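Local coordinates for p-47 protein (Clostridium botulinum, PDB 6EKT) that may form part of a progenitor complex that protects botulinum neurotoxin in the host gut, and has a fold resembling tubular lipid-binding proteins, at residues Val37-Lys40 and His41-Glu44; Gly76-Ser79 and Asn80-Arg83; Ser382-His385 and Trp386-Ser390. All coordinates share one frame; numbering follows the deposited sequence.

All three contacts are local, each made within one continuous stretch of chain. Contacts 1 and 3 each lie on a single helix, 35-49 and 374-394, and are partly buried: one flank meets strands while charged or aromatic groups line the other. Contact 2 is a surface hairpin leading into strand 81-88. Contacts 1 and 2 are neighbours, about 17 Å between centres, and both reach strand 72-74; contact 3 lies about 60 Å from either, centre to centre, on the opposite side of the elongated molecule's centre. Backbone bonds dominate contact 1, a turn and a bridging water shape contact 2, and contact 3 adds a hydroxyl bond and ring packing.

Contact 1: residues Val37-Lys40 and His41-Glu44; sequences VVNK and HLKE
L42 N donates to V38 O at 2.8 Å, the shortest of three helical i to i+4 bonds here, with an N-H...O angle of 163°. K43 N follows at 2.9 Å from N39 O, and E44 N at 3.2 Å from K40 O, so the successive carbonyls of V38, N39 and K40 are all taken up by the next turn. The side chain of E44 folds back beside the same K40 carbonyl: its CG lies 3.4 Å from K40 O, reached because CG stands anti to E44's own carbonyl carbon (chi1 -73°). These residues form about two turns of helix 35-49, which directly follows strand 29-34, and its buried flank rests on strand 72-74. There V38 and L42 both touch I73, while the amide of N39 uses OD1 to accept from the backbone N of I73, tying helix to strand by a polar bond beside the apolar contacts. On another flank, V37 and H41 lie side by side and point the same way. V37 CG1 reaches H41 CE1 at 4.0 Å, and H41 ND1 comes to 3.3 Å from V37 O, the carbonyl lying oblique to the imidazole. The ring of H41 also packs against Y175, N414 and L416 in loops. K43 CB sits 3.3 Å from N39 O, the acceptor of its own backbone N, while the bent lysine chain leads away from V37-K40.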
ATOM      1  N   VAL A  37      -3.312  12.568 -12.465  1.00 38.72           N
ATOM      2  CA  VAL A  37      -4.356  12.956 -11.511  1.00 38.20           C
ATOM      3  C   VAL A  37      -3.940  14.208 -10.736  1.00 37.22           C
ATOM      4  O   VAL A  37      -4.723  15.155 -10.638  1.00 38.94           O
ATOM      5  CB  VAL A  37      -4.699  11.792 -10.540  1.00 37.62           C
ATOM      6  CG1 VAL A  37      -5.719  12.232  -9.491  1.00 38.44           C
ATOM      7  CG2 VAL A  37      -5.213  10.594 -11.322  1.00 37.98           C
ATOM      8  N   VAL A  38      -2.709  14.219 -10.206  1.00 34.39           N
ATOM      9  CA  VAL A  38      -2.233  15.354  -9.413  1.00 33.74           C
ATOM     10  C   VAL A  38      -2.210  16.643 -10.254  1.00 34.14           C
ATOM     11  O   VAL A  38      -2.603  17.702  -9.773  1.00 34.38           O
ATOM     12  CB  VAL A  38      -0.857  15.087  -8.757  1.00 32.06           C
ATOM     13  CG1 VAL A  38      -0.362  16.306  -7.999  1.00 31.25           C
ATOM     14  CG2 VAL A  38      -0.963  13.908  -7.784  1.00 30.93           C
ATOM     15  N   ASN A  39      -1.760  16.518 -11.501  1.00 34.38           N
ATOM     16  CA  ASN A  39      -1.623  17.636 -12.426  1.00 36.01           C
ATOM     17  C   ASN A  39      -2.941  18.346 -12.676  1.00 38.69           C
ATOM     18  O   ASN A  39      -2.972  19.580 -12.803  1.00 39.62           O
ATOM     19  CB  ASN A  39      -0.979  17.181 -13.735  1.00 35.55           C
ATOM     20  CG  ASN A  39       0.540  17.302 -13.705  1.00 34.28           C
ATOM     21  OD1 ASN A  39       1.095  18.025 -12.877  1.00 33.45           O
ATOM     22  ND2 ASN A  39       1.211  16.622 -14.622  1.00 33.81           N
ATOM     23  N   LYS A  40      -4.019  17.566 -12.702  1.00 40.48           N
ATOM     24  CA  LYS A  40      -5.378  18.098 -12.850  1.00 43.74           C
ATOM     25  C   LYS A  40      -5.709  19.053 -11.714  1.00 43.77           C
ATOM     26  O   LYS A  40      -6.170  20.170 -11.956  1.00 45.36           O
ATOM     27  CB  LYS A  40      -6.408  16.966 -12.922  1.00 46.24           C
ATOM     28  CG  LYS A  40      -6.687  16.487 -14.341  1.00 49.88           C
ATOM     29  CD  LYS A  40      -7.793  15.434 -14.413  1.00 52.90           C
ATOM     30  CE  LYS A  40      -7.582  14.557 -15.646  1.00 54.72           C
ATOM     31  NZ  LYS A  40      -8.761  13.702 -15.971  1.00 57.32           N
ATOM     32  N   HIS A  41      -5.438  18.619 -10.487  1.00 42.21           N
ATOM     33  CA  HIS A  41      -5.697  19.427  -9.305  1.00 42.72           C
ATOM     34  C   HIS A  41      -4.711  20.586  -9.124  1.00 42.64           C
ATOM     35  O   HIS A  41      -5.103  21.672  -8.676  1.00 43.08           O
ATOM     36  CB  HIS A  41      -5.723  18.547  -8.072  1.00 42.75           C
ATOM     37  CG  HIS A  41      -6.801  17.506  -8.101  1.00 44.21           C
ATOM     38  ND1 HIS A  41      -6.529  16.154  -8.027  1.00 44.19           N
ATOM     39  CD2 HIS A  41      -8.149  17.616  -8.194  1.00 45.82           C
ATOM     40  CE1 HIS A  41      -7.664  15.476  -8.067  1.00 44.70           C
ATOM     41  NE2 HIS A  41      -8.661  16.339  -8.170  1.00 46.63           N
ATOM     42  N   LEU A  42      -3.440  20.357  -9.465  1.00 40.70           N
ATOM     43  CA  LEU A  42      -2.438  21.427  -9.420  1.00 40.82           C
ATOM     44  C   LEU A  42      -2.765  22.580 -10.383  1.00 42.02           C
ATOM     45  O   LEU A  42      -2.680  23.753  -9.992  1.00 41.88           O
ATOM     46  CB  LEU A  42      -1.030  20.873  -9.682  1.00 38.76           C
ATOM     47  CG  LEU A  42       0.167  21.823  -9.606  1.00 38.35           C
ATOM     48  CD1 LEU A  42       0.257  22.584  -8.292  1.00 38.14           C
ATOM     49  CD2 LEU A  42       1.436  21.016  -9.848  1.00 36.74           C
ATOM     50  N   LYS A  43      -3.143  22.232 -11.618  1.00 43.59           N
ATOM     51  CA  LYS A  43      -3.626  23.193 -12.622  1.00 46.09           C
ATOM     52  C   LYS A  43      -4.822  24.024 -12.133  1.00 48.14           C
ATOM     53  O   LYS A  43      -4.833  25.244 -12.323  1.00 48.58           O
ATOM     54  CB  LYS A  43      -3.981  22.493 -13.943  1.00 47.74           C
ATOM     55  CG  LYS A  43      -4.222  23.443 -15.128  1.00 50.81           C
ATOM     56  CD  LYS A  43      -5.167  22.884 -16.197  1.00 53.55           C
ATOM     57  CE  LYS A  43      -4.603  21.695 -16.978  1.00 53.25           C
ATOM     58  NZ  LYS A  43      -3.326  21.938 -17.721  1.00 54.06           N
ATOM     59  N   GLU A  44      -5.816  23.366 -11.531  1.00 49.31           N
ATOM     60  CA  GLU A  44      -6.968  24.050 -10.916  1.00 51.70           C
ATOM     61  C   GLU A  44      -6.483  25.013  -9.832  1.00 50.65           C
ATOM     62  O   GLU A  44      -6.929  26.155  -9.782  1.00 52.06           O
ATOM     63  CB  GLU A  44      -7.986  23.046 -10.333  1.00 54.55           C
ATOM     64  CG  GLU A  44      -8.810  22.287 -11.375  1.00 57.58           C
ATOM     65  CD  GLU A  44      -9.510  21.026 -10.862  1.00 59.13           C
ATOM     66  OE1 GLU A  44      -9.115  20.423  -9.825  1.00 59.91           O
ATOM     67  OE2 GLU A  44     -10.466  20.598 -11.538  1.00 61.55           O
TER

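Contact 2: residues Gly76-Ser79 and Asn80-Arg83; sequences GGSS and NFLR
S78 to F81 form a type II' beta turn, closed by F81 N donating to S78 O at 3.0 Å with an N-H...O angle of 161°. S78 O also lies at the edge of the F81 ring, near its plane, 3.7 Å from CD1 of F81. S78 OG approaches the same CD1 at 3.9 Å. At the next position, S79 OG gives a weak bond back to S78 O; its chi1 of 74° puts the hydroxyl between the backbone N and the carbonyl carbon. This is the tight end of a hairpin-like connection between strands 72-74 and 81-88, neighbours in an antiparallel sheet. Further from the turn, a water bridges the two arms, accepting from R83 N at 3.0 Å and more weakly from G77 N at 3.1 Å. R83 turns its side chain back over G76: one guanidinium face lies over the G76 carbonyl group, with G76 C 3.5 Å above the guanidinium plane and offset toward its rim. The phi of 106° at G76 and the approach of the arginine both suit glycine. R83 NE makes a salt bridge with E110 on strand 108-118, where N80 OD1 also accepts from K112 NZ; the F81 ring meets K140 in a cation-pi contact.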
ATOM      1  N   GLY A  76      11.381  12.774 -14.373  1.00 41.53           N
ATOM      2  CA  GLY A  76      12.808  13.046 -14.280  1.00 43.70           C
ATOM      3  C   GLY A  76      13.194  13.505 -12.897  1.00 45.21           C
ATOM      4  O   GLY A  76      14.379  13.551 -12.556  1.00 44.43           O
ATOM      5  N   GLY A  77      12.178  13.849 -12.106  1.00 48.12           N
ATOM      6  CA  GLY A  77      12.341  14.166 -10.697  1.00 49.47           C
ATOM      7  C   GLY A  77      13.106  13.078  -9.971  1.00 51.21           C
ATOM      8  O   GLY A  77      12.781  11.887 -10.061  1.00 52.87           O
ATOM      9  N   SER A  78      14.097  13.520  -9.261  1.00 52.06           N
ATOM     10  CA  SER A  78      14.937  12.670  -8.530  1.00 52.49           C
ATOM     11  C   SER A  78      14.410  12.576  -7.142  1.00 52.05           C
ATOM     12  O   SER A  78      14.031  13.582  -6.572  1.00 51.61           O
ATOM     13  CB  SER A  78      16.301  13.324  -8.449  1.00 51.83           C
ATOM     14  OG  SER A  78      16.214  14.694  -8.093  1.00 53.70           O
ATOM     15  N   SER A  79      14.381  11.370  -6.615  1.00 47.57           N
ATOM     16  CA  SER A  79      14.020  11.141  -5.232  1.00 47.25           C
ATOM     17  C   SER A  79      12.830  11.903  -4.667  1.00 45.74           C
ATOM     18  O   SER A  79      11.731  11.675  -5.107  1.00 43.73           O
ATOM     19  CB  SER A  79      15.257  11.315  -4.335  1.00 47.90           C
ATOM     20  OG  SER A  79      15.627  12.641  -4.161  1.00 48.80           O
ATOM     21  N   ASN A  80      13.107  12.811  -3.735  1.00 41.56           N
ATOM     22  CA  ASN A  80      12.116  13.585  -3.061  1.00 41.29           C
ATOM     23  C   ASN A  80      11.842  14.962  -3.641  1.00 37.30           C
ATOM     24  O   ASN A  80      11.400  15.798  -2.969  1.00 37.09           O
ATOM     25  CB  ASN A  80      12.405  13.675  -1.580  1.00 44.32           C
ATOM     26  CG  ASN A  80      13.809  14.094  -1.295  1.00 46.25           C
ATOM     27  OD1 ASN A  80      14.277  15.029  -1.849  1.00 46.30           O
ATOM     28  ND2 ASN A  80      14.470  13.403  -0.402  1.00 49.23           N
ATOM     29  N   PHE A  81      12.191  15.161  -4.884  1.00 34.38           N
ATOM     30  CA  PHE A  81      11.838  16.370  -5.641  1.00 32.79           C
ATOM     31  C   PHE A  81      10.769  16.029  -6.663  1.00 32.32           C
ATOM     32  O   PHE A  81      10.764  14.927  -7.228  1.00 33.42           O
ATOM     33  CB  PHE A  81      13.053  16.904  -6.431  1.00 31.83           C
ATOM     34  CG  PHE A  81      14.106  17.559  -5.591  1.00 31.68           C
ATOM     35  CD1 PHE A  81      15.158  16.802  -5.049  1.00 31.46           C
ATOM     36  CD2 PHE A  81      14.080  18.943  -5.373  1.00 31.43           C
ATOM     37  CE1 PHE A  81      16.149  17.418  -4.293  1.00 31.97           C
ATOM     38  CE2 PHE A  81      15.060  19.558  -4.607  1.00 31.73           C
ATOM     39  CZ  PHE A  81      16.096  18.791  -4.065  1.00 31.70           C
ATOM     40  N   LEU A  82       9.890  16.989  -6.938  1.00 31.39           N
ATOM     41  CA  LEU A  82       9.101  16.952  -8.159  1.00 30.64           C
ATOM     42  C   LEU A  82       9.727  17.868  -9.192  1.00 30.25           C
ATOM     43  O   LEU A  82      10.082  19.007  -8.866  1.00 29.95           O
ATOM     44  CB  LEU A  82       7.665  17.433  -7.914  1.00 31.10           C
ATOM     45  CG  LEU A  82       6.665  16.578  -7.165  1.00 31.59           C
ATOM     46  CD1 LEU A  82       5.339  17.318  -7.147  1.00 32.48           C
ATOM     47  CD2 LEU A  82       6.489  15.200  -7.794  1.00 31.18           C
ATOM     48  N   ARG A  83       9.854  17.379 -10.423  1.00 29.33           N
ATOM     49  CA  ARG A  83      10.220  18.245 -11.551  1.00 29.23           C
ATOM     50  C   ARG A  83       8.961  18.898 -12.132  1.00 30.02           C
ATOM     51  O   ARG A  83       7.966  18.211 -12.368  1.00 30.04           O
ATOM     52  CB  ARG A  83      10.977  17.471 -12.625  1.00 29.29           C
ATOM     53  CG  ARG A  83      11.696  18.409 -13.591  1.00 29.89           C
ATOM     54  CD  ARG A  83      12.557  17.662 -14.574  1.00 30.38           C
ATOM     55  NE  ARG A  83      13.774  17.086 -13.982  1.00 30.51           N
ATOM     56  CZ  ARG A  83      14.669  16.380 -14.674  1.00 31.35           C
ATOM     57  NH1 ARG A  83      14.494  16.156 -15.973  1.00 32.36           N
ATOM     58  NH2 ARG A  83      15.738  15.885 -14.073  1.00 31.44           N
TER
HETATM   59  O   HOH W   1       9.211  14.603 -11.367  1.00 43.11           O

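Contact 3: residues Ser382-His385 and Trp386-Ser390; sequences SVTH and WSIKS
H385 lays one face of its imidazole against the aliphatic start of K389. The CG of the lysine stands 3.9 Å from the ring centroid and 21° off the ring normal, a CH-pi contact offset toward the rim. Both side chains lie alongside each other and point the same way: CG of H385 is anti to its backbone N (chi1 -178°), which swings the ring along the helix to the next turn, while K389 bends at chi2 and chi3 and its amine leads away. The same imidazole meets W386 at an edge, H385 CD2 lying 3.8 Å from W386 CE3. Their planes are inclined at 75°, an oblique pairing. The indole in turn has S382 O at its own edge, near the ring plane, 3.1 Å from CE3. That carbonyl also receives the W386 backbone N, in a nearly straight hydrogen bond. One residue on, V383 O is gripped twice by S387: the hydroxyl OG donates at 2.8 Å from above the carbonyl plane, and the backbone N at 2.9 Å from the opposite face. Here the OG is anti to the residue's own carbonyl carbon, turned back toward the preceding turn, which satisfies a buried hydroxyl within the helix. T384 CG2 packs on I388 CD1 at 4.0 Å, the two side chains side by side and pointing the same way. Helix 374-394 thus runs against the curled antiparallel sheet, consistent with the sheet wrapped round a long helix in this TULIP-like protein: V383 and S387 meet strands 297-311 and 315-326, T384 and I388 face strand 352-368, T384 OG1 hydrogen-bonds S334, and W386 touches V294 on strand 292-294.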
ATOM      1  N   SER A 382     -15.379 -44.470   7.968  1.00 23.13           N
ATOM      2  CA  SER A 382     -16.350 -43.397   7.664  1.00 23.71           C
ATOM      3  C   SER A 382     -16.057 -42.113   8.434  1.00 21.97           C
ATOM      4  O   SER A 382     -16.055 -41.019   7.848  1.00 21.50           O
ATOM      5  CB  SER A 382     -17.788 -43.880   7.914  1.00 26.27           C
ATOM      6  OG  SER A 382     -18.156 -44.791   6.871  1.00 31.72           O
ATOM      7  N   VAL A 383     -15.784 -42.241   9.734  1.00 20.40           N
ATOM      8  CA  VAL A 383     -15.532 -41.067  10.576  1.00 19.75           C
ATOM      9  C   VAL A 383     -14.303 -40.313  10.067  1.00 19.72           C
ATOM     10  O   VAL A 383     -14.305 -39.073  10.008  1.00 19.42           O
ATOM     11  CB  VAL A 383     -15.400 -41.438  12.090  1.00 19.92           C
ATOM     12  CG1 VAL A 383     -14.930 -40.240  12.935  1.00 19.83           C
ATOM     13  CG2 VAL A 383     -16.739 -41.915  12.636  1.00 19.73           C
ATOM     14  N   THR A 384     -13.267 -41.061   9.678  1.00 19.09           N
ATOM     15  CA  THR A 384     -11.997 -40.459   9.215  1.00 19.32           C
ATOM     16  C   THR A 384     -12.207 -39.710   7.899  1.00 19.29           C
ATOM     17  O   THR A 384     -11.774 -38.565   7.765  1.00 18.86           O
ATOM     18  CB  THR A 384     -10.902 -41.530   9.096  1.00 19.29           C
ATOM     19  OG1 THR A 384     -10.765 -42.194  10.362  1.00 19.77           O
ATOM     20  CG2 THR A 384      -9.553 -40.900   8.693  1.00 19.56           C
ATOM     21  N   HIS A 385     -12.917 -40.341   6.964  1.00 19.78           N
ATOM     22  CA  HIS A 385     -13.299 -39.731   5.707  1.00 21.14           C
ATOM     23  C   HIS A 385     -14.129 -38.463   5.899  1.00 21.45           C
ATOM     24  O   HIS A 385     -13.758 -37.424   5.341  1.00 21.62           O
ATOM     25  CB  HIS A 385     -14.060 -40.727   4.822  1.00 22.08           C
ATOM     26  CG  HIS A 385     -14.438 -40.170   3.486  1.00 23.89           C
ATOM     27  ND1 HIS A 385     -13.508 -39.861   2.517  1.00 24.71           N
ATOM     28  CD2 HIS A 385     -15.645 -39.850   2.964  1.00 24.46           C
ATOM     29  CE1 HIS A 385     -14.130 -39.380   1.451  1.00 25.10           C
ATOM     30  NE2 HIS A 385     -15.429 -39.372   1.695  1.00 25.52           N
ATOM     31  N   TRP A 386     -15.213 -38.533   6.683  1.00 21.70           N
ATOM     32  CA  TRP A 386     -16.036 -37.336   6.976  1.00 22.56           C
ATOM     33  C   TRP A 386     -15.225 -36.207   7.632  1.00 21.23           C
ATOM     34  O   TRP A 386     -15.383 -35.014   7.296  1.00 21.54           O
ATOM     35  CB  TRP A 386     -17.230 -37.702   7.871  1.00 24.52           C
ATOM     36  CG  TRP A 386     -18.531 -37.895   7.146  1.00 27.49           C
ATOM     37  CD1 TRP A 386     -19.642 -37.095   7.243  1.00 28.84           C
ATOM     38  CD2 TRP A 386     -18.882 -38.958   6.252  1.00 28.80           C
ATOM     39  NE1 TRP A 386     -20.647 -37.585   6.448  1.00 30.91           N
ATOM     40  CE2 TRP A 386     -20.208 -38.722   5.826  1.00 30.64           C
ATOM     41  CE3 TRP A 386     -18.198 -40.076   5.747  1.00 29.56           C
ATOM     42  CZ2 TRP A 386     -20.878 -39.571   4.921  1.00 32.15           C
ATOM     43  CZ3 TRP A 386     -18.873 -40.928   4.845  1.00 31.60           C
ATOM     44  CH2 TRP A 386     -20.194 -40.663   4.447  1.00 32.23           C
ATOM     45  N   SER A 387     -14.345 -36.576   8.556  1.00 20.14           N
ATOM     46  CA  SER A 387     -13.504 -35.577   9.251  1.00 20.10           C
ATOM     47  C   SER A 387     -12.577 -34.845   8.269  1.00 19.82           C
ATOM     48  O   SER A 387     -12.468 -33.603   8.281  1.00 19.16           O
ATOM     49  CB  SER A 387     -12.667 -36.245  10.357  1.00 20.02           C
ATOM     50  OG  SER A 387     -13.496 -36.774  11.376  1.00 19.66           O
ATOM     51  N   ILE A 388     -11.879 -35.621   7.439  1.00 19.76           N
ATOM     52  CA  ILE A 388     -10.962 -35.042   6.452  1.00 19.69           C
ATOM     53  C   ILE A 388     -11.733 -34.155   5.462  1.00 20.12           C
ATOM     54  O   ILE A 388     -11.335 -32.992   5.228  1.00 20.01           O
ATOM     55  CB  ILE A 388     -10.140 -36.148   5.712  1.00 19.74           C
ATOM     56  CG1 ILE A 388      -9.083 -36.749   6.661  1.00 19.26           C
ATOM     57  CG2 ILE A 388      -9.452 -35.561   4.469  1.00 20.01           C
ATOM     58  CD1 ILE A 388      -8.432 -38.036   6.157  1.00 20.19           C
ATOM     59  N   LYS A 389     -12.857 -34.662   4.941  1.00 21.39           N
ATOM     60  CA  LYS A 389     -13.664 -33.886   3.959  1.00 22.53           C
ATOM     61  C   LYS A 389     -14.228 -32.609   4.585  1.00 22.47           C
ATOM     62  O   LYS A 389     -14.214 -31.534   3.946  1.00 22.37           O
ATOM     63  CB  LYS A 389     -14.779 -34.728   3.352  1.00 23.77           C
ATOM     64  CG  LYS A 389     -14.251 -35.870   2.470  1.00 24.88           C
ATOM     65  CD  LYS A 389     -13.729 -35.383   1.137  1.00 25.63           C
ATOM     66  CE  LYS A 389     -14.841 -34.810   0.256  1.00 27.39           C
ATOM     67  NZ  LYS A 389     -14.301 -34.269  -1.031  1.00 28.78           N
ATOM     68  N   SER A 390     -14.674 -32.717   5.839  1.00 22.08           N
ATOM     69  CA  SER A 390     -15.200 -31.539   6.563  1.00 22.43           C
ATOM     70  C   SER A 390     -14.159 -30.425   6.649  1.00 22.27           C
ATOM     71  O   SER A 390     -14.429 -29.278   6.264  1.00 22.50           O
ATOM     72  CB  SER A 390     -15.699 -31.912   7.966  1.00 22.68           C
ATOM     73  OG  SER A 390     -16.231 -30.766   8.613  1.00 23.27           O
TER